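Local coordinates for type IV pilus assembly protein PilF (Thermus thermophilus HB8, PDB 5OIU) that binds and probably hydrolyses ATP as the hexameric AAA+ motor that powers assembly of type IV pili, at residues K13-E18 / R47-L52; S161-I166 / K171-I176; E333-D338 / T352-I357. One frame throughout, in Å; residues are numbered along the deposited sequence.

How the contacts relate
Contacts 2 and 3 are buried and reach the same mixed sheet: contact 2 packs helix 155-166 against the inner strand 173-177, contact 3 packs helix 351-360 beside strand 328-336, outermost within this chain. Their nearest atoms are about 9 Å apart. Contact 1 belongs to a separate antiparallel sheet, where helix 6-22 meets strand 45-52, again outermost within the chain; its centre lies about 40 Å from that of contact 2 and about 48 Å from that of contact 3, and it is only partly buried. Chemistry follows place. In contact 1 a tyrosine spans the gap without a hydrogen bond; contact 2 adds a lysine-to-carbonyl bond to methyl packing; contact 3 has one methyl pair beside charged groups bound outside its segments.

Contact 1 (K13-E18 / R47-L52); sequences KQVIRE and RPYSTL
Tyr-49 reaches across from strand 45-52 to helix 6-22 and makes every side-chain contact between 13-18 and 47-52. Its CG lies anti to the backbone N (chi1 175°), which carries the ring out to the helix. The buried part is apolar: Val-15 CG2 sits 3.8 Å from Tyr-49 CE2, approaching the ring obliquely. Val-15, the one buried residue of the four that touch, also rests on Val-38 and Leu-40 of strand 36-42. The two segments run nearly antiparallel, at 170°, but their axes come no closer than 10.8 Å, a separation bridged by the tyrosine. Here the helix lies on an antiparallel sheet in which 45-52 is outermost within this chain, and Tyr-49 and Ser-50 both face Val-38 in a classic beta bulge. Toward solvent, Gln-14, Glu-18 and Tyr-49 itself are partly exposed, yet the phenol end still touches methylenes: Glu-18 CG is 3.4 Å from Tyr-49 OH, and Gln-14 CG stands 3.9 Å from the same Tyr-49 OH. Both side chains cross the tyrosine at about a right angle, and the Gln-14 amide is turned 78° from the ring plane. No hydrogen bond joins the two segments.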
ATOM      1  N   LYS C  13     -42.415 -15.710 -22.351  1.00 52.60           N
ATOM      2  CA  LYS C  13     -42.869 -16.997 -21.835  1.00 47.80           C
ATOM      3  C   LYS C  13     -43.135 -17.987 -22.958  1.00 45.80           C
ATOM      4  O   LYS C  13     -43.007 -19.198 -22.757  1.00 50.16           O
ATOM      5  CB  LYS C  13     -44.109 -16.809 -20.963  1.00 51.49           C
ATOM      6  CG  LYS C  13     -43.778 -16.277 -19.557  1.00 57.91           C
ATOM      7  CD  LYS C  13     -45.003 -16.182 -18.643  1.00 63.87           C
ATOM      8  CE  LYS C  13     -44.626 -15.604 -17.268  1.00 67.77           C
ATOM      9  NZ  LYS C  13     -45.810 -15.370 -16.374  1.00 65.83           N
ATOM     10  N   GLN C  14     -43.459 -17.501 -24.152  1.00 45.59           N
ATOM     11  CA  GLN C  14     -43.696 -18.407 -25.268  1.00 43.91           C
ATOM     12  C   GLN C  14     -42.393 -18.924 -25.863  1.00 45.46           C
ATOM     13  O   GLN C  14     -42.286 -20.114 -26.182  1.00 49.12           O
ATOM     14  CB  GLN C  14     -44.527 -17.714 -26.350  1.00 53.57           C
ATOM     15  CG  GLN C  14     -45.088 -18.643 -27.433  1.00 53.35           C
ATOM     16  CD  GLN C  14     -46.075 -17.936 -28.370  1.00 65.03           C
ATOM     17  OE1 GLN C  14     -46.051 -16.709 -28.514  1.00 67.14           O
ATOM     18  NE2 GLN C  14     -46.948 -18.714 -29.010  1.00 68.00           N
ATOM     19  N   VAL C  15     -41.396 -18.055 -26.036  1.00 41.51           N
ATOM     20  CA  VAL C  15     -40.169 -18.534 -26.659  1.00 42.51           C
ATOM     21  C   VAL C  15     -39.453 -19.465 -25.700  1.00 43.12           C
ATOM     22  O   VAL C  15     -38.860 -20.468 -26.122  1.00 40.07           O
ATOM     23  CB  VAL C  15     -39.272 -17.360 -27.146  1.00 43.49           C
ATOM     24  CG1 VAL C  15     -38.613 -16.621 -26.026  1.00 41.62           C
ATOM     25  CG2 VAL C  15     -38.201 -17.860 -28.105  1.00 42.74           C
ATOM     26  N   ILE C  16     -39.562 -19.207 -24.398  1.00 42.95           N
ATOM     27  CA  ILE C  16     -38.983 -20.126 -23.428  1.00 47.33           C
ATOM     28  C   ILE C  16     -39.744 -21.452 -23.432  1.00 44.19           C
ATOM     29  O   ILE C  16     -39.128 -22.527 -23.472  1.00 41.04           O
ATOM     30  CB  ILE C  16     -38.924 -19.480 -22.029  1.00 49.12           C
ATOM     31  CG1 ILE C  16     -38.252 -18.102 -22.121  1.00 43.83           C
ATOM     32  CG2 ILE C  16     -38.181 -20.405 -21.023  1.00 42.53           C
ATOM     33  CD1 ILE C  16     -37.768 -17.521 -20.795  1.00 43.15           C
ATOM     34  N   ARG C  17     -41.051 -21.399 -23.449  1.00 48.63           N
ATOM     35  CA  ARG C  17     -41.801 -22.617 -23.564  1.00 44.97           C
ATOM     36  C   ARG C  17     -41.369 -23.368 -24.794  1.00 44.59           C
ATOM     37  O   ARG C  17     -41.098 -24.516 -24.718  1.00 43.30           O
ATOM     38  CB  ARG C  17     -43.299 -22.370 -23.561  1.00 40.04           C
ATOM     39  CG  ARG C  17     -44.112 -23.645 -23.568  1.00 46.41           C
ATOM     40  CD  ARG C  17     -45.588 -23.426 -23.394  1.00 56.57           C
ATOM     41  NE  ARG C  17     -46.142 -22.639 -24.489  1.00 75.77           N
ATOM     42  CZ  ARG C  17     -46.569 -21.376 -24.415  1.00 56.47           C
ATOM     43  NH1 ARG C  17     -46.525 -20.689 -23.288  1.00 42.97           N
ATOM     44  NH2 ARG C  17     -47.042 -20.800 -25.498  1.00 51.30           N
ATOM     45  N   GLU C  18     -41.287 -22.702 -25.924  1.00 41.08           N
ATOM     46  CA  GLU C  18     -40.943 -23.377 -27.171  1.00 40.97           C
ATOM     47  C   GLU C  18     -39.512 -23.919 -27.158  1.00 40.86           C
ATOM     48  O   GLU C  18     -39.274 -25.071 -27.554  1.00 38.30           O
ATOM     49  CB  GLU C  18     -41.142 -22.436 -28.361  1.00 44.76           C
ATOM     50  CG  GLU C  18     -42.535 -22.476 -28.971  1.00 48.07           C
ATOM     51  CD  GLU C  18     -42.912 -23.834 -29.520  1.00 53.76           C
ATOM     52  OE1 GLU C  18     -42.003 -24.687 -29.696  1.00 52.04           O
ATOM     53  OE2 GLU C  18     -44.125 -24.043 -29.793  1.00 60.75           O
ATOM     54  N   ARG C  47     -31.598 -21.348 -35.890  1.00 39.16           N
ATOM     55  CA  ARG C  47     -32.695 -21.323 -36.834  1.00 38.72           C
ATOM     56  C   ARG C  47     -33.605 -20.145 -36.522  1.00 35.58           C
ATOM     57  O   ARG C  47     -33.752 -19.758 -35.356  1.00 34.88           O
ATOM     58  CB  ARG C  47     -33.495 -22.632 -36.774  1.00 39.88           C
ATOM     59  CG  ARG C  47     -32.638 -23.882 -36.917  1.00 37.92           C
ATOM     60  CD  ARG C  47     -32.234 -24.125 -38.363  1.00 40.28           C
ATOM     61  NE  ARG C  47     -31.465 -25.362 -38.498  1.00 49.99           N
ATOM     62  CZ  ARG C  47     -30.582 -25.612 -39.470  1.00 52.13           C
ATOM     63  NH1 ARG C  47     -30.343 -24.703 -40.421  1.00 42.10           N
ATOM     64  NH2 ARG C  47     -29.927 -26.780 -39.483  1.00 47.93           N
ATOM     65  N   PRO C  48     -34.228 -19.552 -37.539  1.00 38.07           N
ATOM     66  CA  PRO C  48     -35.122 -18.408 -37.299  1.00 38.94           C
ATOM     67  C   PRO C  48     -36.451 -18.878 -36.718  1.00 42.15           C
ATOM     68  O   PRO C  48     -37.177 -19.664 -37.337  1.00 40.39           O
ATOM     69  CB  PRO C  48     -35.294 -17.797 -38.693  1.00 34.54           C
ATOM     70  CG  PRO C  48     -35.155 -19.015 -39.631  1.00 30.39           C
ATOM     71  CD  PRO C  48     -34.155 -19.929 -38.966  1.00 36.64           C
ATOM     72  N   TYR C  49     -36.755 -18.405 -35.510  1.00 36.74           N
ATOM     73  CA  TYR C  49     -38.017 -18.684 -34.826  1.00 44.41           C
ATOM     74  C   TYR C  49     -39.117 -17.701 -35.231  1.00 48.91           C
ATOM     75  O   TYR C  49     -40.194 -18.111 -35.681  1.00 52.21           O
ATOM     76  CB  TYR C  49     -37.815 -18.623 -33.306  1.00 37.67           C
ATOM     77  CG  TYR C  49     -39.096 -18.786 -32.513  1.00 38.35           C
ATOM     78  CD1 TYR C  49     -39.813 -19.976 -32.565  1.00 45.63           C
ATOM     79  CD2 TYR C  49     -39.585 -17.767 -31.710  1.00 37.90           C
ATOM     80  CE1 TYR C  49     -40.977 -20.150 -31.834  1.00 42.48           C
ATOM     81  CE2 TYR C  49     -40.759 -17.935 -30.971  1.00 42.82           C
ATOM     82  CZ  TYR C  49     -41.448 -19.130 -31.050  1.00 41.50           C
ATOM     83  OH  TYR C  49     -42.616 -19.339 -30.355  1.00 53.29           O
ATOM     84  N   SER C  50     -38.856 -16.403 -35.056  1.00 50.13           N
ATOM     85  CA  SER C  50     -39.854 -15.347 -35.179  1.00 49.51           C
ATOM     86  C   SER C  50     -39.145 -14.000 -35.309  1.00 49.67           C
ATOM     87  O   SER C  50     -37.957 -13.874 -35.001  1.00 48.89           O
ATOM     88  CB  SER C  50     -40.808 -15.359 -33.977  1.00 46.64           C
ATOM     89  OG  SER C  50     -41.306 -14.067 -33.697  1.00 51.78           O
ATOM     90  N   THR C  51     -39.883 -12.996 -35.792  1.00 46.28           N
ATOM     91  CA  THR C  51     -39.409 -11.621 -35.822  1.00 46.30           C
ATOM     92  C   THR C  51     -40.396 -10.720 -35.101  1.00 50.04           C
ATOM     93  O   THR C  51     -41.590 -11.007 -35.010  1.00 53.85           O
ATOM     94  CB  THR C  51     -39.220 -11.063 -37.235  1.00 51.28           C
ATOM     95  OG1 THR C  51     -40.503 -10.737 -37.769  1.00 53.75           O
ATOM     96  CG2 THR C  51     -38.495 -12.041 -38.149  1.00 47.87           C
ATOM     97  N   LEU C  52     -39.870  -9.601 -34.614  1.00 51.14           N
ATOM     98  CA  LEU C  52     -40.561  -8.628 -33.796  1.00 52.20           C
ATOM     99  C   LEU C  52     -40.277  -7.240 -34.345  1.00 55.85           C
ATOM    100  O   LEU C  52     -39.166  -6.987 -34.828  1.00 54.09           O
ATOM    101  CB  LEU C  52     -40.082  -8.697 -32.343  1.00 50.93           C
ATOM    102  CG  LEU C  52     -41.053  -9.227 -31.299  1.00 54.34           C
ATOM    103  CD1 LEU C  52     -41.482 -10.652 -31.626  1.00 49.83           C
ATOM    104  CD2 LEU C  52     -40.395  -9.144 -29.928  1.00 54.16           C
TER

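Contact 2 (S161-I166 / K171-I176); sequences SILKRI and KNTQTI
Lys-171 supplies the hydrogen bond of this contact, its NZ donating to Ile-166 O over 2.7 Å. The ammonium lies in the carbonyl plane, with a C=O...N angle of 148°, and the lysine chain bends at chi3 (-147°) on its way there. Lys-171 CE also passes 3.6 Å from Ile-166 O, so the aliphatic end runs close to the carbonyl that closes helix 155-166. With an alanine here the NZ donor is gone, and the Ile-166 carbonyl is likely to lose this partner, weakening the tie between the helix end and the loop leading into strand 173-177. The backbone of the same lysine is held from outside, Lys-171 O accepting a hydrogen bond from Arg-39 of the second subunit. These elements fit the P-loop NTPase fold: helix 155-166 follows the ATP-binding loop, and strand 173-177 is a parallel member of the central sheet. The apolar packing is a light methyl contact at the outer limit of touching. Leu-163 CD1 lies 4.2 Å from Thr-175 CG2, and Leu-163 CD1 is also 4.4 Å from Thr-173 CG2, so one leucine methyl serves two alternate strand residues. Thr-175 turns CG2 to the helix while its OG1 is hydrogen-bonded to Glu-177 OE2.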
ATOM      1  N   SER C 161     -23.129 -30.903  -1.944  1.00 40.37           N
ATOM      2  CA  SER C 161     -22.494 -32.201  -1.760  1.00 36.43           C
ATOM      3  C   SER C 161     -21.760 -32.276  -0.425  1.00 39.23           C
ATOM      4  O   SER C 161     -21.872 -33.272   0.297  1.00 37.85           O
ATOM      5  CB  SER C 161     -21.534 -32.458  -2.911  1.00 36.27           C
ATOM      6  OG  SER C 161     -21.070 -33.783  -2.867  1.00 41.08           O
ATOM      7  N   ILE C 162     -20.999 -31.229  -0.084  1.00 38.35           N
ATOM      8  CA  ILE C 162     -20.326 -31.171   1.212  1.00 36.32           C
ATOM      9  C   ILE C 162     -21.338 -31.347   2.341  1.00 38.98           C
ATOM     10  O   ILE C 162     -21.237 -32.269   3.163  1.00 37.81           O
ATOM     11  CB  ILE C 162     -19.562 -29.844   1.360  1.00 37.57           C
ATOM     12  CG1 ILE C 162     -18.424 -29.749   0.343  1.00 31.98           C
ATOM     13  CG2 ILE C 162     -19.081 -29.659   2.806  1.00 35.06           C
ATOM     14  CD1 ILE C 162     -17.542 -28.541   0.548  1.00 30.04           C
ATOM     15  N   LEU C 163     -22.336 -30.451   2.383  1.00 37.07           N
ATOM     16  CA  LEU C 163     -23.381 -30.495   3.400  1.00 37.20           C
ATOM     17  C   LEU C 163     -24.075 -31.858   3.450  1.00 38.60           C
ATOM     18  O   LEU C 163     -24.454 -32.325   4.529  1.00 34.72           O
ATOM     19  CB  LEU C 163     -24.399 -29.379   3.141  1.00 36.59           C
ATOM     20  CG  LEU C 163     -23.918 -27.919   3.252  1.00 39.55           C
ATOM     21  CD1 LEU C 163     -25.098 -26.966   3.241  1.00 35.06           C
ATOM     22  CD2 LEU C 163     -23.037 -27.665   4.489  1.00 32.01           C
ATOM     23  N   LYS C 164     -24.231 -32.519   2.297  1.00 43.56           N
ATOM     24  CA  LYS C 164     -24.777 -33.874   2.293  1.00 40.15           C
ATOM     25  C   LYS C 164     -23.959 -34.800   3.185  1.00 43.14           C
ATOM     26  O   LYS C 164     -24.518 -35.631   3.908  1.00 47.36           O
ATOM     27  CB  LYS C 164     -24.829 -34.419   0.870  1.00 42.26           C
ATOM     28  CG  LYS C 164     -25.997 -35.344   0.610  1.00 50.02           C
ATOM     29  CD  LYS C 164     -26.102 -35.674  -0.881  1.00 54.39           C
ATOM     30  CE  LYS C 164     -27.202 -36.695  -1.170  1.00 57.84           C
ATOM     31  NZ  LYS C 164     -28.081 -36.225  -2.287  1.00 61.53           N
ATOM     32  N   ARG C 165     -22.635 -34.656   3.176  1.00 41.02           N
ATOM     33  CA  ARG C 165     -21.815 -35.507   4.025  1.00 39.05           C
ATOM     34  C   ARG C 165     -21.853 -35.063   5.487  1.00 37.79           C
ATOM     35  O   ARG C 165     -22.064 -35.887   6.374  1.00 40.12           O
ATOM     36  CB  ARG C 165     -20.373 -35.534   3.525  1.00 37.10           C
ATOM     37  CG  ARG C 165     -19.456 -36.431   4.355  1.00 35.89           C
ATOM     38  CD  ARG C 165     -19.940 -37.894   4.425  1.00 34.47           C
ATOM     39  NE  ARG C 165     -20.362 -38.418   3.126  1.00 39.66           N
ATOM     40  CZ  ARG C 165     -19.551 -38.959   2.222  1.00 38.45           C
ATOM     41  NH1 ARG C 165     -18.258 -39.065   2.470  1.00 35.32           N
ATOM     42  NH2 ARG C 165     -20.033 -39.387   1.060  1.00 39.90           N
ATOM     43  N   ILE C 166     -21.663 -33.771   5.765  1.00 33.70           N
ATOM     44  CA  ILE C 166     -21.325 -33.361   7.126  1.00 36.34           C
ATOM     45  C   ILE C 166     -22.505 -32.875   7.965  1.00 31.00           C
ATOM     46  O   ILE C 166     -22.327 -32.683   9.175  1.00 36.38           O
ATOM     47  CB  ILE C 166     -20.220 -32.275   7.135  1.00 40.70           C
ATOM     48  CG1 ILE C 166     -20.749 -30.942   6.573  1.00 36.23           C
ATOM     49  CG2 ILE C 166     -18.973 -32.768   6.408  1.00 34.93           C
ATOM     50  CD1 ILE C 166     -19.788 -29.791   6.687  1.00 29.90           C
ATOM     51  N   LYS C 171     -26.350 -32.341  14.526  1.00 36.58           N
ATOM     52  CA  LYS C 171     -25.860 -30.984  14.282  1.00 39.67           C
ATOM     53  C   LYS C 171     -26.967 -30.063  13.764  1.00 37.83           C
ATOM     54  O   LYS C 171     -27.888 -30.502  13.068  1.00 38.73           O
ATOM     55  CB  LYS C 171     -24.694 -30.991  13.267  1.00 34.25           C
ATOM     56  CG  LYS C 171     -23.415 -31.695  13.722  1.00 36.79           C
ATOM     57  CD  LYS C 171     -22.299 -31.523  12.693  1.00 34.99           C
ATOM     58  CE  LYS C 171     -21.365 -32.721  12.627  1.00 39.09           C
ATOM     59  NZ  LYS C 171     -20.650 -32.809  11.290  1.00 47.21           N
ATOM     60  N   ASN C 172     -26.875 -28.769  14.097  1.00 36.73           N
ATOM     61  CA  ASN C 172     -27.749 -27.753  13.506  1.00 35.28           C
ATOM     62  C   ASN C 172     -27.016 -27.123  12.324  1.00 35.40           C
ATOM     63  O   ASN C 172     -26.023 -26.409  12.510  1.00 35.05           O
ATOM     64  CB  ASN C 172     -28.173 -26.688  14.521  1.00 33.86           C
ATOM     65  CG  ASN C 172     -29.008 -25.551  13.882  1.00 33.80           C
ATOM     66  OD1 ASN C 172     -29.673 -25.751  12.863  1.00 31.30           O
ATOM     67  ND2 ASN C 172     -28.970 -24.356  14.494  1.00 29.56           N
ATOM     68  N   THR C 173     -27.508 -27.403  11.116  1.00 28.46           N
ATOM     69  CA  THR C 173     -27.017 -26.822   9.876  1.00 29.38           C
ATOM     70  C   THR C 173     -27.977 -25.744   9.396  1.00 32.94           C
ATOM     71  O   THR C 173     -29.170 -26.007   9.218  1.00 34.57           O
ATOM     72  CB  THR C 173     -26.876 -27.899   8.810  1.00 34.73           C
ATOM     73  OG1 THR C 173     -26.050 -28.949   9.334  1.00 37.50           O
ATOM     74  CG2 THR C 173     -26.282 -27.317   7.503  1.00 32.82           C
ATOM     75  N   GLN C 174     -27.450 -24.540   9.178  1.00 35.14           N
ATOM     76  CA  GLN C 174     -28.237 -23.372   8.800  1.00 33.35           C
ATOM     77  C   GLN C 174     -27.569 -22.652   7.633  1.00 34.21           C
ATOM     78  O   GLN C 174     -26.385 -22.302   7.715  1.00 36.46           O
ATOM     79  CB  GLN C 174     -28.390 -22.430   9.995  1.00 29.18           C
ATOM     80  CG  GLN C 174     -29.160 -21.167   9.686  1.00 33.08           C
ATOM     81  CD  GLN C 174     -30.623 -21.445   9.435  1.00 35.80           C
ATOM     82  OE1 GLN C 174     -31.354 -21.863  10.346  1.00 30.67           O
ATOM     83  NE2 GLN C 174     -31.065 -21.223   8.195  1.00 31.51           N
ATOM     84  N   THR C 175     -28.325 -22.420   6.560  1.00 31.45           N
ATOM     85  CA  THR C 175     -27.851 -21.736   5.363  1.00 30.26           C
ATOM     86  C   THR C 175     -28.518 -20.368   5.228  1.00 35.13           C
ATOM     87  O   THR C 175     -29.594 -20.119   5.772  1.00 34.14           O
ATOM     88  CB  THR C 175     -28.137 -22.552   4.090  1.00 33.70           C
ATOM     89  OG1 THR C 175     -29.524 -22.452   3.760  1.00 35.11           O
ATOM     90  CG2 THR C 175     -27.827 -24.011   4.275  1.00 33.74           C
ATOM     91  N   ILE C 176     -27.860 -19.474   4.494  1.00 34.78           N
ATOM     92  CA  ILE C 176     -28.477 -18.262   3.969  1.00 34.95           C
ATOM     93  C   ILE C 176     -28.120 -18.175   2.486  1.00 35.16           C
ATOM     94  O   ILE C 176     -26.946 -18.291   2.108  1.00 36.32           O
ATOM     95  CB  ILE C 176     -28.040 -16.998   4.745  1.00 37.81           C
ATOM     96  CG1 ILE C 176     -28.762 -15.757   4.211  1.00 35.88           C
ATOM     97  CG2 ILE C 176     -26.530 -16.831   4.750  1.00 31.69           C
ATOM     98  CD1 ILE C 176     -30.248 -15.832   4.354  1.00 30.52           C
TER

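Contact 3 (E333-D338 / T352-I357); sequences ELLVVD and TEIKEI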
ATOM      1  N   GLU C 333      -8.643 -26.841  -7.642  1.00 40.05           N
ATOM      2  CA  GLU C 333      -7.461 -26.300  -6.993  1.00 39.05           C
ATOM      3  C   GLU C 333      -7.782 -26.147  -5.510  1.00 38.46           C
ATOM      4  O   GLU C 333      -8.683 -25.375  -5.155  1.00 38.16           O
ATOM      5  CB  GLU C 333      -7.097 -24.958  -7.612  1.00 37.03           C
ATOM      6  CG  GLU C 333      -5.720 -24.488  -7.312  1.00 44.49           C
ATOM      7  CD  GLU C 333      -5.391 -23.263  -8.105  1.00 46.76           C
ATOM      8  OE1 GLU C 333      -5.855 -22.169  -7.705  1.00 46.11           O
ATOM      9  OE2 GLU C 333      -4.705 -23.407  -9.148  1.00 47.13           O
ATOM     10  N   LEU C 334      -7.066 -26.891  -4.648  1.00 33.82           N
ATOM     11  CA  LEU C 334      -7.397 -26.973  -3.216  1.00 38.99           C
ATOM     12  C   LEU C 334      -6.234 -26.451  -2.378  1.00 40.14           C
ATOM     13  O   LEU C 334      -5.236 -27.151  -2.169  1.00 41.26           O
ATOM     14  CB  LEU C 334      -7.770 -28.393  -2.787  1.00 33.58           C
ATOM     15  CG  LEU C 334      -8.017 -28.581  -1.273  1.00 43.24           C
ATOM     16  CD1 LEU C 334      -9.080 -27.653  -0.712  1.00 38.13           C
ATOM     17  CD2 LEU C 334      -8.366 -30.040  -0.922  1.00 43.01           C
ATOM     18  N   LEU C 335      -6.397 -25.231  -1.879  1.00 37.72           N
ATOM     19  CA  LEU C 335      -5.432 -24.583  -1.006  1.00 40.11           C
ATOM     20  C   LEU C 335      -5.798 -24.924   0.432  1.00 44.52           C
ATOM     21  O   LEU C 335      -6.778 -24.390   0.970  1.00 37.92           O
ATOM     22  CB  LEU C 335      -5.435 -23.075  -1.236  1.00 39.86           C
ATOM     23  CG  LEU C 335      -4.301 -22.240  -0.640  1.00 44.63           C
ATOM     24  CD1 LEU C 335      -4.226 -20.902  -1.332  1.00 43.19           C
ATOM     25  CD2 LEU C 335      -4.480 -22.027   0.849  1.00 44.41           C
ATOM     26  N   VAL C 336      -5.011 -25.816   1.047  1.00 49.39           N
ATOM     27  CA  VAL C 336      -5.170 -26.197   2.450  1.00 46.11           C
ATOM     28  C   VAL C 336      -4.202 -25.367   3.282  1.00 46.83           C
ATOM     29  O   VAL C 336      -2.987 -25.369   3.035  1.00 50.62           O
ATOM     30  CB  VAL C 336      -4.933 -27.705   2.659  1.00 48.22           C
ATOM     31  CG1 VAL C 336      -5.160 -28.087   4.111  1.00 46.06           C
ATOM     32  CG2 VAL C 336      -5.838 -28.515   1.766  1.00 44.14           C
ATOM     33  N   VAL C 337      -4.742 -24.666   4.273  1.00 44.99           N
ATOM     34  CA  VAL C 337      -3.987 -23.675   5.032  1.00 48.20           C
ATOM     35  C   VAL C 337      -3.180 -24.366   6.128  1.00 56.08           C
ATOM     36  O   VAL C 337      -3.730 -25.121   6.938  1.00 50.21           O
ATOM     37  CB  VAL C 337      -4.945 -22.629   5.625  1.00 47.81           C
ATOM     38  CG1 VAL C 337      -4.199 -21.663   6.541  1.00 50.53           C
ATOM     39  CG2 VAL C 337      -5.658 -21.890   4.506  1.00 42.00           C
ATOM     40  N   ASP C 338      -1.872 -24.097   6.171  1.00 56.94           N
ATOM     41  CA  ASP C 338      -1.000 -24.576   7.242  1.00 55.46           C
ATOM     42  C   ASP C 338      -0.323 -23.390   7.919  1.00 56.03           C
ATOM     43  O   ASP C 338      -0.690 -22.233   7.698  1.00 57.15           O
ATOM     44  CB  ASP C 338       0.039 -25.571   6.734  1.00 62.94           C
ATOM     45  CG  ASP C 338       0.796 -25.048   5.530  1.00 69.99           C
ATOM     46  OD1 ASP C 338       1.329 -23.907   5.595  1.00 65.98           O
ATOM     47  OD2 ASP C 338       0.845 -25.785   4.517  1.00 71.41           O
ATOM     48  N   THR C 352      -0.070 -14.059  -5.317  1.00 46.31           N
ATOM     49  CA  THR C 352       0.883 -14.829  -6.112  1.00 47.41           C
ATOM     50  C   THR C 352       1.907 -15.528  -5.228  1.00 44.49           C
ATOM     51  O   THR C 352       2.323 -16.654  -5.522  1.00 50.34           O
ATOM     52  CB  THR C 352       1.578 -13.912  -7.124  1.00 47.71           C
ATOM     53  OG1 THR C 352       0.660 -13.582  -8.175  1.00 53.29           O
ATOM     54  CG2 THR C 352       2.820 -14.573  -7.720  1.00 39.16           C
ATOM     55  N   GLU C 353       2.315 -14.885  -4.136  1.00 45.93           N
ATOM     56  CA  GLU C 353       3.285 -15.498  -3.231  1.00 52.48           C
ATOM     57  C   GLU C 353       2.658 -16.652  -2.462  1.00 48.53           C
ATOM     58  O   GLU C 353       3.217 -17.760  -2.414  1.00 45.59           O
ATOM     59  CB  GLU C 353       3.850 -14.441  -2.284  1.00 50.20           C
ATOM     60  CG  GLU C 353       4.423 -13.276  -3.070  1.00 56.81           C
ATOM     61  CD  GLU C 353       5.067 -12.206  -2.220  1.00 58.72           C
ATOM     62  OE1 GLU C 353       4.336 -11.343  -1.673  1.00 55.55           O
ATOM     63  OE2 GLU C 353       6.314 -12.231  -2.123  1.00 62.75           O
ATOM     64  N   ILE C 354       1.475 -16.418  -1.882  1.00 46.57           N
ATOM     65  CA  ILE C 354       0.748 -17.505  -1.234  1.00 47.66           C
ATOM     66  C   ILE C 354       0.619 -18.683  -2.178  1.00 39.91           C
ATOM     67  O   ILE C 354       0.835 -19.838  -1.788  1.00 42.83           O
ATOM     68  CB  ILE C 354      -0.627 -17.020  -0.751  1.00 49.09           C
ATOM     69  CG1 ILE C 354      -0.462 -15.959   0.338  1.00 51.75           C
ATOM     70  CG2 ILE C 354      -1.449 -18.201  -0.270  1.00 41.18           C
ATOM     71  CD1 ILE C 354      -1.710 -15.156   0.587  1.00 52.41           C
ATOM     72  N   LYS C 355       0.316 -18.400  -3.449  1.00 42.67           N
ATOM     73  CA  LYS C 355       0.123 -19.452  -4.439  1.00 43.92           C
ATOM     74  C   LYS C 355       1.387 -20.279  -4.628  1.00 46.06           C
ATOM     75  O   LYS C 355       1.318 -21.507  -4.730  1.00 42.56           O
ATOM     76  CB  LYS C 355      -0.328 -18.858  -5.778  1.00 46.78           C
ATOM     77  CG  LYS C 355      -1.051 -19.877  -6.700  1.00 40.55           C
ATOM     78  CD  LYS C 355      -0.836 -19.580  -8.169  1.00 47.79           C
ATOM     79  CE  LYS C 355      -1.918 -20.202  -9.059  1.00 48.84           C
ATOM     80  NZ  LYS C 355      -2.802 -19.157  -9.688  1.00 54.80           N
ATOM     81  N   GLU C 356       2.555 -19.629  -4.681  1.00 47.44           N
ATOM     82  CA  GLU C 356       3.780 -20.403  -4.837  1.00 48.01           C
ATOM     83  C   GLU C 356       4.148 -21.132  -3.546  1.00 50.67           C
ATOM     84  O   GLU C 356       4.663 -22.258  -3.604  1.00 50.60           O
ATOM     85  CB  GLU C 356       4.912 -19.500  -5.321  1.00 52.68           C
ATOM     86  CG  GLU C 356       4.799 -19.128  -6.838  1.00 62.31           C
ATOM     87  CD  GLU C 356       4.294 -20.288  -7.741  1.00 67.18           C
ATOM     88  OE1 GLU C 356       4.998 -21.339  -7.801  1.00 65.31           O
ATOM     89  OE2 GLU C 356       3.210 -20.148  -8.392  1.00 59.26           O
ATOM     90  N   ILE C 357       3.872 -20.535  -2.378  1.00 46.12           N
ATOM     91  CA  ILE C 357       4.034 -21.279  -1.127  1.00 52.13           C
ATOM     92  C   ILE C 357       3.129 -22.507  -1.117  1.00 48.83           C
ATOM     93  O   ILE C 357       3.575 -23.624  -0.827  1.00 49.83           O
ATOM     94  CB  ILE C 357       3.751 -20.392   0.098  1.00 51.07           C
ATOM     95  CG1 ILE C 357       4.838 -19.337   0.300  1.00 47.25           C
ATOM     96  CG2 ILE C 357       3.629 -21.277   1.334  1.00 51.41           C
ATOM     97  CD1 ILE C 357       4.306 -18.044   0.892  1.00 40.48           C
TER
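Leu-335 and Ile-354 form the apolar contact between strand and helix, Leu-335 CD1 lying 4.0 Å from Ile-354 CG2. The two side chains cross at about a right angle, and the touch is methyl to methyl. Ile-354 has CG2 anti to its backbone nitrogen and CG1 anti to the carbonyl carbon (chi1 -65°), a setting that turns the CG2 branch to the leucine. Beside this pair, Glu-333 OE2 comes within 4.2 Å of Lys-355 CE. The charged ends stay further apart, Glu-333 OE2 being 4.7 Å from Lys-355 NZ, a spacing at which opposite charges would probably still attract. Strand 328-336 is the outermost strand, within this chain, of the mixed sheet of the P-loop NTPase core, and helix 351-360 packs beside it; Leu-335 and Lys-355 are the nearest backbone pair, with 8.3 Å between their CA atoms. Each polar end is claimed from the next shell: Glu-333 OE2 takes a hydrogen bond from Leu-366 N, and Lys-355 NZ forms a salt bridge with Asp-247. Helix 248-257 packs against residues of both segments, with Leu-335 on Ala-248 and Ala-249, and Ile-354 on Ile-252. Further along, Asp-338 N-caps helix 339-347, its OD1 accepting from Ile-341 N.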